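Local coordinates for sulfur oxidation protein soxB (Thermus thermophilus, PDB 2WDD) that hydrolyses the sulfur-sulfur bond of a cysteine S-thiosulfonate in the Sox sulfur oxidation pathway, working with a pair of manganese ions, at residues V207-L212 with L317-K321; A211-A217 with A255-L261; D28-L32 with G123-V127; A201-H205 with K249-A255; L20-Y26 with L327-P333. One frame throughout, in Å; residues are numbered along the deposited sequence.

Interaction 1 (V207-L212 with L317-K321)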
# COMPACT_ATOMS: atom_id res chain seq x y z
N VAL A 207 -16.71 -20.16 16.09
CA VAL A 207 -15.61 -19.90 17.01
C VAL A 207 -16.09 -20.41 18.35
O VAL A 207 -16.63 -19.65 19.16
CB VAL A 207 -15.29 -18.39 17.08
CG1 VAL A 207 -14.49 -18.08 18.34
CG2 VAL A 207 -14.55 -17.94 15.84
N GLY A 208 -15.98 -21.72 18.56
CA GLY A 208 -16.48 -22.32 19.78
C GLY A 208 -18.00 -22.22 19.77
O GLY A 208 -18.66 -22.69 18.85
N PRO A 209 -18.57 -21.57 20.80
CA PRO A 209 -20.03 -21.43 20.89
C PRO A 209 -20.56 -20.16 20.21
O PRO A 209 -21.77 -19.94 20.18
CB PRO A 209 -20.27 -21.35 22.39
CG PRO A 209 -19.03 -20.72 22.92
CD PRO A 209 -17.90 -21.20 22.06
N TYR A 210 -19.66 -19.33 19.70
CA TYR A 210 -20.06 -18.09 19.04
C TYR A 210 -19.94 -18.24 17.53
O TYR A 210 -19.39 -19.21 17.03
CB TYR A 210 -19.18 -16.92 19.47
CG TYR A 210 -18.93 -16.84 20.96
CD1 TYR A 210 -19.77 -16.10 21.77
CD2 TYR A 210 -17.84 -17.47 21.53
CE1 TYR A 210 -19.55 -16.01 23.13
CE2 TYR A 210 -17.61 -17.40 22.90
CZ TYR A 210 -18.46 -16.66 23.69
OH TYR A 210 -18.23 -16.57 25.04
N ALA A 211 -20.42 -17.23 16.82
CA ALA A 211 -20.30 -17.20 15.36
C ALA A 211 -19.75 -15.83 14.99
O ALA A 211 -20.26 -14.80 15.43
CB ALA A 211 -21.66 -17.43 14.72
N LEU A 212 -18.69 -15.83 14.19
CA LEU A 212 -18.03 -14.60 13.77
C LEU A 212 -18.16 -14.44 12.27
O LEU A 212 -17.75 -15.31 11.52
CB LEU A 212 -16.54 -14.68 14.11
CG LEU A 212 -15.63 -13.51 13.75
CD1 LEU A 212 -15.98 -12.29 14.59
CD2 LEU A 212 -14.17 -13.89 13.97
N LEU A 317 -9.57 -12.26 19.88
CA LEU A 317 -10.86 -11.74 20.28
C LEU A 317 -11.57 -12.51 21.38
O LEU A 317 -11.75 -13.73 21.28
CB LEU A 317 -11.81 -11.71 19.07
CG LEU A 317 -11.28 -11.06 17.79
CD1 LEU A 317 -12.28 -11.24 16.64
CD2 LEU A 317 -10.98 -9.59 18.05
N LYS A 318 -12.04 -11.78 22.39
CA LYS A 318 -12.91 -12.37 23.39
C LYS A 318 -14.29 -11.94 22.92
O LYS A 318 -14.61 -10.75 22.90
CB LYS A 318 -12.66 -11.75 24.77
CG LYS A 318 -11.64 -12.47 25.58
CD LYS A 318 -11.57 -11.86 26.97
CE LYS A 318 -10.61 -12.61 27.86
NZ LYS A 318 -10.50 -11.92 29.18
N LEU A 319 -15.12 -12.90 22.52
CA LEU A 319 -16.43 -12.56 22.01
C LEU A 319 -17.50 -12.66 23.07
O LEU A 319 -17.30 -13.30 24.11
CB LEU A 319 -16.79 -13.50 20.85
CG LEU A 319 -15.75 -13.63 19.72
CD1 LEU A 319 -16.18 -14.68 18.70
CD2 LEU A 319 -15.54 -12.28 19.06
N TRP A 320 -18.64 -12.03 22.79
CA TRP A 320 -19.84 -12.16 23.60
C TRP A 320 -21.04 -12.23 22.67
O TRP A 320 -20.90 -12.04 21.45
CB TRP A 320 -19.97 -11.06 24.67
CG TRP A 320 -20.38 -9.70 24.17
CD1 TRP A 320 -19.57 -8.78 23.55
CD2 TRP A 320 -21.65 -9.07 24.34
NE1 TRP A 320 -20.29 -7.63 23.30
CE2 TRP A 320 -21.56 -7.77 23.78
CE3 TRP A 320 -22.86 -9.46 24.94
CZ2 TRP A 320 -22.63 -6.88 23.78
CZ3 TRP A 320 -23.94 -8.57 24.91
CH2 TRP A 320 -23.81 -7.29 24.36
N LYS A 321 -22.20 -12.55 23.22
CA LYS A 321 -23.40 -12.71 22.40
C LYS A 321 -23.65 -11.57 21.41
O LYS A 321 -24.15 -11.81 20.31
CB LYS A 321 -24.63 -12.95 23.27
CG LYS A 321 -25.79 -12.01 22.97
CD LYS A 321 -27.04 -12.38 23.76
CE LYS A 321 -27.46 -13.82 23.51
NZ LYS A 321 -28.61 -14.23 24.37
O HOH W 1 -15.40 -14.79 25.51
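Tyr210 and Leu319 carry an apolar contact between the two mixed beta-sheets of the metallophosphoesterase-type sandwich, at the end of the layers remote from the metals. Val207 to Tyr210 form a type II' beta turn, the tip of the hairpin that joins strands 202-207 and 210-217, and strand 317-320 belongs to the other sheet. No hydrogen bond links the two segments directly. The strand axes stay 8.0 Å apart at their closest and run at 117° to each other, so it is side chains that fill the gap.

Leu319 does most of the filling. Its CB sits over one face of the Tyr210 ring, 4.0 Å from the centroid and displaced toward the rim, a CH-pi contact. Its CD1 fits between the base of the tyrosine and the turn, 3.8 Å from Tyr210 CB and 3.8 Å from Val207 CG1. Val207 and Leu319 meet there nearly at right angles, whereas Tyr210 and Leu319 overlap head to tail. With CG anti to the carbonyl carbon (chi1 -45°), the tyrosine ring is laid along the strand as far as Trp320, and Lys321 N lies near its edge. Deeper between the sheets, Leu212 CD2 rests 4.2 Å from Leu317 CD1. On the outer side, a water bonds weakly to Tyr210 OH and donates a hydrogen bond to Leu319 O, the water oxygen lying 2.8 Å from Leu319 O.

Interaction 2 (A211-A217 with A255-L261)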
# COMPACT_ATOMS: atom_id res chain seq x y z
N ALA A 211 -20.42 -17.23 16.82
CA ALA A 211 -20.30 -17.20 15.36
C ALA A 211 -19.75 -15.83 14.99
O ALA A 211 -20.26 -14.80 15.43
CB ALA A 211 -21.66 -17.43 14.72
N LEU A 212 -18.69 -15.83 14.19
CA LEU A 212 -18.03 -14.60 13.77
C LEU A 212 -18.16 -14.44 12.27
O LEU A 212 -17.75 -15.31 11.52
CB LEU A 212 -16.54 -14.68 14.11
CG LEU A 212 -15.63 -13.51 13.75
CD1 LEU A 212 -15.98 -12.29 14.59
CD2 LEU A 212 -14.17 -13.89 13.97
N ALA A 213 -18.70 -13.30 11.84
CA ALA A 213 -18.82 -13.01 10.41
C ALA A 213 -17.63 -12.17 9.95
O ALA A 213 -17.26 -11.20 10.60
CB ALA A 213 -20.10 -12.23 10.14
N VAL A 214 -17.08 -12.53 8.78
CA VAL A 214 -16.03 -11.75 8.13
C VAL A 214 -16.72 -11.19 6.88
O VAL A 214 -17.15 -11.96 6.01
CB VAL A 214 -14.82 -12.60 7.72
CG1 VAL A 214 -13.78 -11.75 6.95
CG2 VAL A 214 -14.15 -13.24 8.93
N VAL A 215 -16.89 -9.87 6.84
CA VAL A 215 -17.51 -9.19 5.70
C VAL A 215 -16.37 -8.60 4.90
O VAL A 215 -15.41 -8.09 5.48
CB VAL A 215 -18.46 -8.07 6.17
CG1 VAL A 215 -19.12 -7.34 4.99
CG2 VAL A 215 -19.51 -8.62 7.15
N GLY A 216 -16.43 -8.66 3.57
CA GLY A 216 -15.38 -8.09 2.76
C GLY A 216 -15.77 -6.83 2.01
O GLY A 216 -16.90 -6.68 1.54
N ALA A 217 -14.81 -5.92 1.86
CA ALA A 217 -15.02 -4.70 1.08
C ALA A 217 -13.79 -4.45 0.22
O ALA A 217 -12.67 -4.39 0.73
CB ALA A 217 -15.29 -3.51 1.97
N ALA A 255 -24.63 -14.41 13.49
CA ALA A 255 -23.31 -13.88 13.85
C ALA A 255 -23.38 -13.09 15.15
O ALA A 255 -24.23 -12.22 15.30
CB ALA A 255 -22.75 -13.01 12.72
N ASN A 256 -22.46 -13.37 16.07
CA ASN A 256 -22.40 -12.64 17.34
C ASN A 256 -21.52 -11.41 17.16
O ASN A 256 -21.78 -10.36 17.76
CB ASN A 256 -21.79 -13.52 18.43
CG ASN A 256 -22.63 -14.75 18.71
OD1 ASN A 256 -22.24 -15.87 18.37
ND2 ASN A 256 -23.82 -14.54 19.25
N ALA A 257 -20.50 -11.54 16.32
CA ALA A 257 -19.56 -10.45 16.08
C ALA A 257 -19.32 -10.30 14.59
O ALA A 257 -19.42 -11.26 13.84
CB ALA A 257 -18.24 -10.72 16.79
N VAL A 258 -18.99 -9.08 14.17
CA VAL A 258 -18.79 -8.80 12.76
C VAL A 258 -17.45 -8.09 12.52
O VAL A 258 -17.18 -7.06 13.13
CB VAL A 258 -19.96 -7.97 12.19
CG1 VAL A 258 -19.68 -7.54 10.73
CG2 VAL A 258 -21.27 -8.77 12.27
N VAL A 259 -16.64 -8.67 11.65
CA VAL A 259 -15.34 -8.11 11.29
C VAL A 259 -15.41 -7.70 9.82
O VAL A 259 -15.79 -8.52 8.98
CB VAL A 259 -14.22 -9.16 11.47
CG1 VAL A 259 -12.85 -8.57 11.08
CG2 VAL A 259 -14.21 -9.70 12.90
N LEU A 260 -15.02 -6.47 9.51
CA LEU A 260 -14.98 -6.02 8.12
C LEU A 260 -13.53 -6.10 7.64
O LEU A 260 -12.68 -5.41 8.18
CB LEU A 260 -15.49 -4.58 7.97
CG LEU A 260 -15.41 -4.02 6.54
CD1 LEU A 260 -16.42 -4.74 5.64
CD2 LEU A 260 -15.67 -2.53 6.53
N LEU A 261 -13.25 -6.96 6.66
CA LEU A 261 -11.92 -7.10 6.05
C LEU A 261 -11.99 -6.11 4.90
O LEU A 261 -12.68 -6.34 3.90
CB LEU A 261 -11.74 -8.52 5.49
CG LEU A 261 -10.43 -8.87 4.79
CD1 LEU A 261 -9.23 -8.63 5.70
CD2 LEU A 261 -10.48 -10.33 4.35
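Leu212 leans across to strand 257-261: its CD1 reaches 3.5 Å from Ala257 CB and touches Val259 CG2 as well. CG, anti to the backbone N (chi1 179°), carries CD1 over the neighbouring strand, while CD2 is left to the other sheet. Val214 makes a similar diagonal step on the same face, its CG1 lying against Leu261 CB. This face looks into the sandwich, where Leu31 and Tyr33 of the other sheet meet it. On the reverse face, Val215 is flanked by two partners, with CG2 3.7 Å from Val258 CG1 and CG1 3.8 Å from Leu260 CD1, while the methyl groups of Ala213 and Ala255 meet nearby; helix 240-252 packs on this side.

The two strands run parallel, 26° apart, and helix 240-252 lies between them in sequence, so the unit is a beta-alpha-beta crossover within the second sheet. Its backbone ladder is regular from Ala213 N to Ala257 O (2.9 Å) through to Ala217 N with Leu261 O. Within it, Leu261 N donates to Val215 O at 2.7 Å. At the other end, Asn256 closes the ladder: its OD1 accepts from Ala211 N at 2.8 Å, on a lone pair in the carbonyl plane, and its backbone N donates to Ala211 O at 2.7 Å. ND2 donates to Lys321 O, just past the end of strand 311-320 of the other sheet. Just beyond Leu261 the strand delivers His263, a manganese ligand.

Interaction 3 (D28-L32 with G123-V127); sequences DATLL and GKALV
Thr30 and Leu32 join Lys124 and Leu126 in a parallel beta ladder at the centre of the first sheet of the sandwich, where strand 29-32 lies between strand 124-127 and the antiparallel strand 311-320. The strands' N-to-C directions differ by 21°.

Three backbone hydrogen bonds hold the pair: Thr30 N to Lys124 O (2.8 Å), Leu126 N to Thr30 O (2.9 Å) and Leu32 N to Leu126 O (2.8 Å). CA-H...O contacts run between them, the shortest from Ala125 CA to Thr30 O at 3.2 Å.

Apolar side chains meet chiefly on the face that looks into the sandwich. Leu31 and Leu126 run alongside each other in one direction, Leu31 CD2 resting 4.1 Å from Leu126 CB. Leu212 of the second sheet packs on Leu31. The other face, with Thr30, Leu32 and Val127, is covered by helix 104-120.

The polar side chains bond to strand 311-320: Thr30 OG1 to Asp316 OD1, and Asp28 OD2 to the backbone N of Leu319. Asp28 and Ala29 together face Leu317, a classic beta bulge.

At the start of the ladder the strands have spread, and Lys124 N is 3.9 Å from Asp28 O. A water fills in, accepting from Lys124 N at 2.7 Å and giving Asp28 O a weak bond of 3.4 Å.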
# COMPACT_ATOMS: atom_id res chain seq x y z
N ASP A 28 -11.29 -16.30 22.29
CA ASP A 28 -11.96 -17.39 21.61
C ASP A 28 -11.52 -17.58 20.16
O ASP A 28 -11.65 -18.67 19.61
CB ASP A 28 -13.46 -17.12 21.61
CG ASP A 28 -13.99 -16.79 22.99
OD1 ASP A 28 -13.96 -17.69 23.86
OD2 ASP A 28 -14.43 -15.64 23.22
N ALA A 29 -11.05 -16.51 19.54
CA ALA A 29 -10.66 -16.58 18.14
C ALA A 29 -9.44 -15.72 17.89
O ALA A 29 -9.24 -14.69 18.55
CB ALA A 29 -11.80 -16.11 17.25
N THR A 30 -8.63 -16.13 16.93
CA THR A 30 -7.46 -15.35 16.58
C THR A 30 -7.48 -15.09 15.09
O THR A 30 -7.63 -16.01 14.30
CB THR A 30 -6.17 -16.06 16.96
OG1 THR A 30 -6.12 -16.21 18.38
CG2 THR A 30 -4.95 -15.24 16.49
N LEU A 31 -7.27 -13.83 14.73
CA LEU A 31 -7.18 -13.44 13.32
C LEU A 31 -5.71 -13.12 13.04
O LEU A 31 -5.06 -12.39 13.79
CB LEU A 31 -8.06 -12.23 13.02
CG LEU A 31 -9.52 -12.28 13.51
CD1 LEU A 31 -10.25 -11.02 13.12
CD2 LEU A 31 -10.22 -13.51 12.94
N LEU A 32 -5.17 -13.74 12.00
CA LEU A 32 -3.79 -13.51 11.56
C LEU A 32 -3.97 -12.74 10.26
O LEU A 32 -4.43 -13.29 9.26
CB LEU A 32 -3.04 -14.82 11.35
CG LEU A 32 -3.01 -15.67 12.64
CD1 LEU A 32 -2.38 -17.05 12.40
CD2 LEU A 32 -2.29 -14.92 13.77
N GLY A 123 -7.64 -23.21 20.33
CA GLY A 123 -8.23 -22.01 19.77
C GLY A 123 -8.57 -22.15 18.30
O GLY A 123 -8.29 -23.18 17.68
N LYS A 124 -9.17 -21.11 17.74
CA LYS A 124 -9.57 -21.09 16.33
C LYS A 124 -8.89 -19.91 15.63
O LYS A 124 -9.09 -18.77 16.03
CB LYS A 124 -11.09 -20.92 16.24
CG LYS A 124 -11.58 -20.49 14.87
CD LYS A 124 -11.88 -21.70 14.00
CE LYS A 124 -12.80 -21.33 12.85
NZ LYS A 124 -12.60 -22.26 11.70
N ALA A 125 -8.13 -20.19 14.58
CA ALA A 125 -7.43 -19.13 13.85
C ALA A 125 -7.87 -18.99 12.40
O ALA A 125 -8.13 -19.98 11.71
CB ALA A 125 -5.94 -19.34 13.93
N LEU A 126 -7.93 -17.74 11.94
CA LEU A 126 -8.28 -17.45 10.56
C LEU A 126 -7.18 -16.59 9.98
O LEU A 126 -6.67 -15.70 10.67
CB LEU A 126 -9.61 -16.68 10.48
CG LEU A 126 -10.88 -17.46 10.83
CD1 LEU A 126 -12.08 -16.51 10.83
CD2 LEU A 126 -11.09 -18.61 9.83
N VAL A 127 -6.78 -16.89 8.75
CA VAL A 127 -5.75 -16.15 8.04
C VAL A 127 -6.48 -15.25 7.05
O VAL A 127 -7.16 -15.74 6.13
CB VAL A 127 -4.75 -17.09 7.35
CG1 VAL A 127 -3.72 -16.28 6.57
CG2 VAL A 127 -4.06 -17.99 8.38
O HOH W 2 -8.26 -18.98 19.16

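Interaction 4 (A201-H205 with K249-A255)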
# COMPACT_ATOMS: atom_id res chain seq x y z
N ALA A 201 -20.74 -11.54 0.16
CA ALA A 201 -20.42 -10.36 0.96
C ALA A 201 -19.70 -10.77 2.24
O ALA A 201 -18.85 -10.03 2.74
CB ALA A 201 -21.68 -9.59 1.32
N TYR A 202 -20.06 -11.92 2.79
CA TYR A 202 -19.48 -12.35 4.06
C TYR A 202 -19.51 -13.86 4.24
O TYR A 202 -20.18 -14.59 3.50
CB TYR A 202 -20.22 -11.68 5.23
CG TYR A 202 -21.67 -12.12 5.38
CD1 TYR A 202 -21.99 -13.31 6.02
CD2 TYR A 202 -22.70 -11.34 4.88
CE1 TYR A 202 -23.31 -13.72 6.14
CE2 TYR A 202 -24.02 -11.75 4.99
CZ TYR A 202 -24.32 -12.93 5.62
OH TYR A 202 -25.64 -13.32 5.73
N ARG A 203 -18.77 -14.33 5.24
CA ARG A 203 -18.77 -15.74 5.62
C ARG A 203 -18.81 -15.81 7.14
O ARG A 203 -18.06 -15.11 7.80
CB ARG A 203 -17.54 -16.47 5.10
CG ARG A 203 -17.48 -17.95 5.52
CD ARG A 203 -18.66 -18.74 4.96
NE ARG A 203 -18.86 -18.42 3.55
CZ ARG A 203 -20.04 -18.31 2.96
NH1 ARG A 203 -21.16 -18.57 3.63
NH2 ARG A 203 -20.10 -17.97 1.68
N ILE A 204 -19.68 -16.66 7.68
CA ILE A 204 -19.75 -16.84 9.13
C ILE A 204 -18.94 -18.06 9.52
O ILE A 204 -19.04 -19.12 8.90
CB ILE A 204 -21.21 -16.94 9.63
CG1 ILE A 204 -21.94 -15.62 9.41
CG2 ILE A 204 -21.23 -17.32 11.12
CD1 ILE A 204 -23.44 -15.71 9.59
N HIS A 205 -18.11 -17.90 10.54
CA HIS A 205 -17.24 -18.96 11.02
C HIS A 205 -17.57 -19.32 12.46
O HIS A 205 -17.80 -18.44 13.29
CB HIS A 205 -15.79 -18.50 10.98
CG HIS A 205 -15.25 -18.34 9.59
ND1 HIS A 205 -14.61 -19.37 8.92
CD2 HIS A 205 -15.24 -17.28 8.76
CE1 HIS A 205 -14.26 -18.94 7.72
NE2 HIS A 205 -14.63 -17.68 7.60
N LYS A 249 -27.73 -8.78 7.90
CA LYS A 249 -28.03 -10.14 7.47
C LYS A 249 -27.16 -11.16 8.19
O LYS A 249 -27.65 -12.19 8.66
CB LYS A 249 -27.91 -10.28 5.95
CG LYS A 249 -28.35 -11.63 5.42
CD LYS A 249 -28.21 -11.70 3.90
CE LYS A 249 -28.38 -13.12 3.39
NZ LYS A 249 -28.23 -13.20 1.91
N ALA A 250 -25.87 -10.88 8.30
CA ALA A 250 -24.97 -11.79 9.00
C ALA A 250 -25.47 -12.00 10.43
O ALA A 250 -25.44 -13.12 10.95
CB ALA A 250 -23.55 -11.22 9.01
N ARG A 251 -25.91 -10.92 11.06
CA ARG A 251 -26.41 -11.00 12.44
C ARG A 251 -27.73 -11.76 12.52
O ARG A 251 -27.96 -12.52 13.45
CB ARG A 251 -26.52 -9.61 13.05
CG ARG A 251 -25.18 -9.07 13.55
CD ARG A 251 -25.28 -7.67 14.14
NE ARG A 251 -23.96 -7.11 14.44
CZ ARG A 251 -23.16 -7.56 15.40
NH1 ARG A 251 -23.55 -8.56 16.17
NH2 ARG A 251 -21.97 -7.02 15.58
N ALA A 252 -28.57 -11.60 11.50
CA ALA A 252 -29.84 -12.33 11.45
C ALA A 252 -29.60 -13.82 11.25
O ALA A 252 -30.40 -14.65 11.69
CB ALA A 252 -30.73 -11.77 10.37
N GLU A 253 -28.48 -14.16 10.62
CA GLU A 253 -28.13 -15.55 10.40
C GLU A 253 -27.40 -16.15 11.60
O GLU A 253 -27.01 -17.31 11.58
CB GLU A 253 -27.30 -15.72 9.12
CG GLU A 253 -28.10 -15.44 7.86
CD GLU A 253 -27.37 -15.83 6.60
OE1 GLU A 253 -26.13 -15.79 6.60
OE2 GLU A 253 -28.05 -16.17 5.60
N GLY A 254 -27.21 -15.34 12.64
CA GLY A 254 -26.59 -15.83 13.86
C GLY A 254 -25.21 -15.31 14.27
O GLY A 254 -24.68 -15.74 15.28
N ALA A 255 -24.63 -14.41 13.49
CA ALA A 255 -23.31 -13.88 13.85
C ALA A 255 -23.38 -13.09 15.15
O ALA A 255 -24.23 -12.22 15.30
CB ALA A 255 -22.75 -13.01 12.72
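Tyr202 OH donates a 2.7 Å hydrogen bond to Glu253 OE1, tying strand 202-205 to the end of helix 240-252. The carboxylate oxygen lies at the edge of the phenol, in the ring plane, yet the hydroxyl meets it from above the carboxylate: the two planes are turned 79° apart. Lys249 runs extended beside the hydroxyl, its CG 3.2 Å from Tyr202 OH.

The ring reaches the helix because Tyr202 CG stands between its backbone N and carbonyl carbon (chi1 66°). One face then covers Ala250, whose CB is 3.8 Å from the centroid and almost directly over it, a CH-pi contact. Two residues on along the strand, Ile204 CD1 lies 3.5 Å from Ala250 O and 3.9 Å from Glu253 CB, and also touches Ala255 CB. Residues Ala211, Ala213 and Val215 of the next strand continue the same apolar surface.

The helix ends here in a Schellman motif. Gly254, with positive phi, makes the reversal; Ala255 N returns to Ala250 O at 3.0 Å and Gly254 N to Arg251 O. Helix on sheet edge, followed at once by strand 257-262, is the layering of an alpha/beta sandwich, in which helices cover the outer face of each sheet.

Interaction 5 (L20-Y26 with L327-P333)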
# COMPACT_ATOMS: atom_id res chain seq x y z
N LEU A 20 7.62 -9.54 20.34
CA LEU A 20 8.13 -10.86 19.98
C LEU A 20 7.02 -11.84 19.59
O LEU A 20 5.86 -11.45 19.45
CB LEU A 20 9.04 -11.43 21.07
CG LEU A 20 8.44 -12.27 22.19
CD1 LEU A 20 9.54 -12.74 23.13
CD2 LEU A 20 7.38 -11.48 22.96
N TYR A 21 7.38 -13.11 19.43
CA TYR A 21 6.44 -14.12 18.96
C TYR A 21 5.81 -15.07 19.98
O TYR A 21 4.78 -15.68 19.71
CB TYR A 21 7.09 -14.92 17.83
CG TYR A 21 7.85 -14.06 16.85
CD1 TYR A 21 7.21 -13.06 16.13
CD2 TYR A 21 9.22 -14.23 16.65
CE1 TYR A 21 7.89 -12.27 15.23
CE2 TYR A 21 9.92 -13.45 15.75
CZ TYR A 21 9.24 -12.46 15.05
OH TYR A 21 9.92 -11.68 14.14
N ASP A 22 6.44 -15.22 21.15
CA ASP A 22 5.94 -16.13 22.18
C ASP A 22 4.84 -15.48 23.02
O ASP A 22 5.09 -15.00 24.12
CB ASP A 22 7.07 -16.61 23.08
CG ASP A 22 6.64 -17.73 24.02
OD1 ASP A 22 5.70 -18.47 23.67
OD2 ASP A 22 7.23 -17.85 25.11
N LEU A 23 3.62 -15.48 22.49
CA LEU A 23 2.47 -14.89 23.17
C LEU A 23 1.60 -15.91 23.88
O LEU A 23 1.34 -16.99 23.35
CB LEU A 23 1.61 -14.13 22.15
CG LEU A 23 2.14 -12.83 21.56
CD1 LEU A 23 1.36 -12.50 20.29
CD2 LEU A 23 2.00 -11.70 22.57
N PRO A 24 1.10 -15.56 25.07
CA PRO A 24 0.21 -16.47 25.79
C PRO A 24 -1.16 -16.48 25.13
O PRO A 24 -1.48 -15.60 24.33
CB PRO A 24 0.11 -15.83 27.18
CG PRO A 24 0.47 -14.40 26.98
CD PRO A 24 1.46 -14.38 25.86
N PRO A 25 -1.99 -17.49 25.44
CA PRO A 25 -3.32 -17.56 24.83
C PRO A 25 -4.20 -16.39 25.26
O PRO A 25 -4.00 -15.81 26.33
CB PRO A 25 -3.90 -18.87 25.40
CG PRO A 25 -2.71 -19.66 25.85
CD PRO A 25 -1.71 -18.65 26.30
N TYR A 26 -5.17 -16.04 24.42
CA TYR A 26 -6.12 -14.98 24.73
C TYR A 26 -7.35 -15.11 23.85
O TYR A 26 -7.25 -15.14 22.62
CB TYR A 26 -5.50 -13.59 24.52
CG TYR A 26 -6.43 -12.45 24.92
CD1 TYR A 26 -6.32 -11.85 26.17
CD2 TYR A 26 -7.43 -12.02 24.06
CE1 TYR A 26 -7.18 -10.83 26.55
CE2 TYR A 26 -8.30 -10.99 24.44
CZ TYR A 26 -8.16 -10.40 25.67
OH TYR A 26 -9.01 -9.37 26.04
N LEU A 327 -10.23 -7.34 23.11
CA LEU A 327 -9.29 -7.86 22.12
C LEU A 327 -7.86 -7.54 22.47
O LEU A 327 -7.57 -6.58 23.18
CB LEU A 327 -9.61 -7.29 20.73
CG LEU A 327 -9.20 -5.84 20.45
CD1 LEU A 327 -9.53 -5.49 18.98
CD2 LEU A 327 -9.89 -4.89 21.40
N ARG A 328 -6.95 -8.35 21.94
CA ARG A 328 -5.54 -8.13 22.10
C ARG A 328 -4.95 -8.01 20.69
O ARG A 328 -5.16 -8.88 19.86
CB ARG A 328 -4.87 -9.27 22.85
CG ARG A 328 -3.40 -9.02 23.13
CD ARG A 328 -2.74 -10.21 23.82
NE ARG A 328 -2.70 -11.38 22.95
CZ ARG A 328 -2.28 -12.58 23.34
NH1 ARG A 328 -1.85 -12.78 24.58
NH2 ARG A 328 -2.30 -13.59 22.48
N VAL A 329 -4.23 -6.93 20.44
CA VAL A 329 -3.63 -6.70 19.13
C VAL A 329 -2.13 -6.68 19.28
O VAL A 329 -1.59 -6.00 20.16
CB VAL A 329 -4.11 -5.34 18.56
CG1 VAL A 329 -3.35 -4.99 17.28
CG2 VAL A 329 -5.62 -5.32 18.35
N ARG A 330 -1.44 -7.43 18.42
CA ARG A 330 0.00 -7.43 18.42
C ARG A 330 0.50 -7.36 16.99
O ARG A 330 0.12 -8.17 16.16
CB ARG A 330 0.56 -8.68 19.09
CG ARG A 330 0.30 -8.74 20.59
CD ARG A 330 1.07 -7.65 21.33
NE ARG A 330 0.91 -7.78 22.78
CZ ARG A 330 -0.03 -7.15 23.48
NH1 ARG A 330 -0.88 -6.35 22.86
NH2 ARG A 330 -0.11 -7.32 24.79
N VAL A 331 1.38 -6.39 16.73
CA VAL A 331 2.02 -6.27 15.43
C VAL A 331 3.26 -7.14 15.52
O VAL A 331 4.18 -6.84 16.29
CB VAL A 331 2.41 -4.80 15.16
CG1 VAL A 331 3.32 -4.71 13.91
CG2 VAL A 331 1.15 -3.93 14.99
N LEU A 332 3.27 -8.24 14.78
CA LEU A 332 4.42 -9.16 14.79
C LEU A 332 5.36 -8.87 13.63
O LEU A 332 5.02 -9.08 12.47
CB LEU A 332 3.95 -10.61 14.74
CG LEU A 332 2.90 -10.99 15.78
CD1 LEU A 332 2.44 -12.43 15.56
CD2 LEU A 332 3.45 -10.80 17.20
N PRO A 333 6.57 -8.38 13.92
CA PRO A 333 7.49 -8.09 12.82
C PRO A 333 7.91 -9.35 12.04
O PRO A 333 8.27 -10.37 12.62
CB PRO A 333 8.71 -7.46 13.52
CG PRO A 333 8.20 -7.05 14.89
CD PRO A 333 7.17 -8.08 15.24
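Arg328 grips the carbonyl oxygen of Pro24 end-on with both terminal nitrogens, NH1 and NH2 each 2.9 Å from Pro24 O. The oxygen lies in the guanidinium plane, but the two N-H groups reach it differently: NH2 comes nearly straight down the C=O bond (178°), NH1 from above the carbonyl plane. Tyr26 CB presses on the centre of one guanidinium face, 3.6 Å from Arg328 CZ, and Leu23 CD2 lies over the opposite face. Tyr26 and Arg328 lie antiparallel, each flanking the base of the other, and Arg328 CB comes to lie over the tyrosine ring, a CH-pi contact of 4.1 Å to the centroid. A bend at chi3 (66°) turns the otherwise extended arginine toward the proline.

At the far end, Tyr21 OH donates to Pro333 O at 2.6 Å, with the oxygen at the ring's edge. Between these two anchors Leu23 CD1 packs 3.9 Å from Arg330 CG and also meets Leu332 CD2.

The irregular segment 20-26, leading into strand 29-34, is draped along strand 323-333, the outermost strand of the first sheet.

Further out, Asp316 on the adjoining strand forms a salt bridge with Arg328 NH2, fixing the guanidinium from a second direction. Arg330 NH1 donates to Val329 O (2.8 Å), which holds its bent chain back along its own strand. Helix 104-120 lies at the other end: Leu110 touches both Tyr21 and Leu332, and Gln114 bonds to Tyr21 O.

Overall arrangement
From the N terminus, segment 20-26 opens interaction 5, whose loop closes last, at 327-333, and encloses all the others. Interaction 3 follows at once and closes first, at 123-127, completing its loop before the remaining three begin. Segments 201-205, 207-212 and 211-217 then open interactions 4, 1 and 2. Interaction 4 closes at 249-255, crossing both 1 and 2, while interaction 2 closes at 255-261 within the span of interaction 1, which ends at 317-321. Interactions 3 and 5 belong to the first sheet, with its central strand and edge; interaction 2 pairs two parallel strands of the second; interaction 4 lays a helix on that sheet; interaction 1 joins the two sheets.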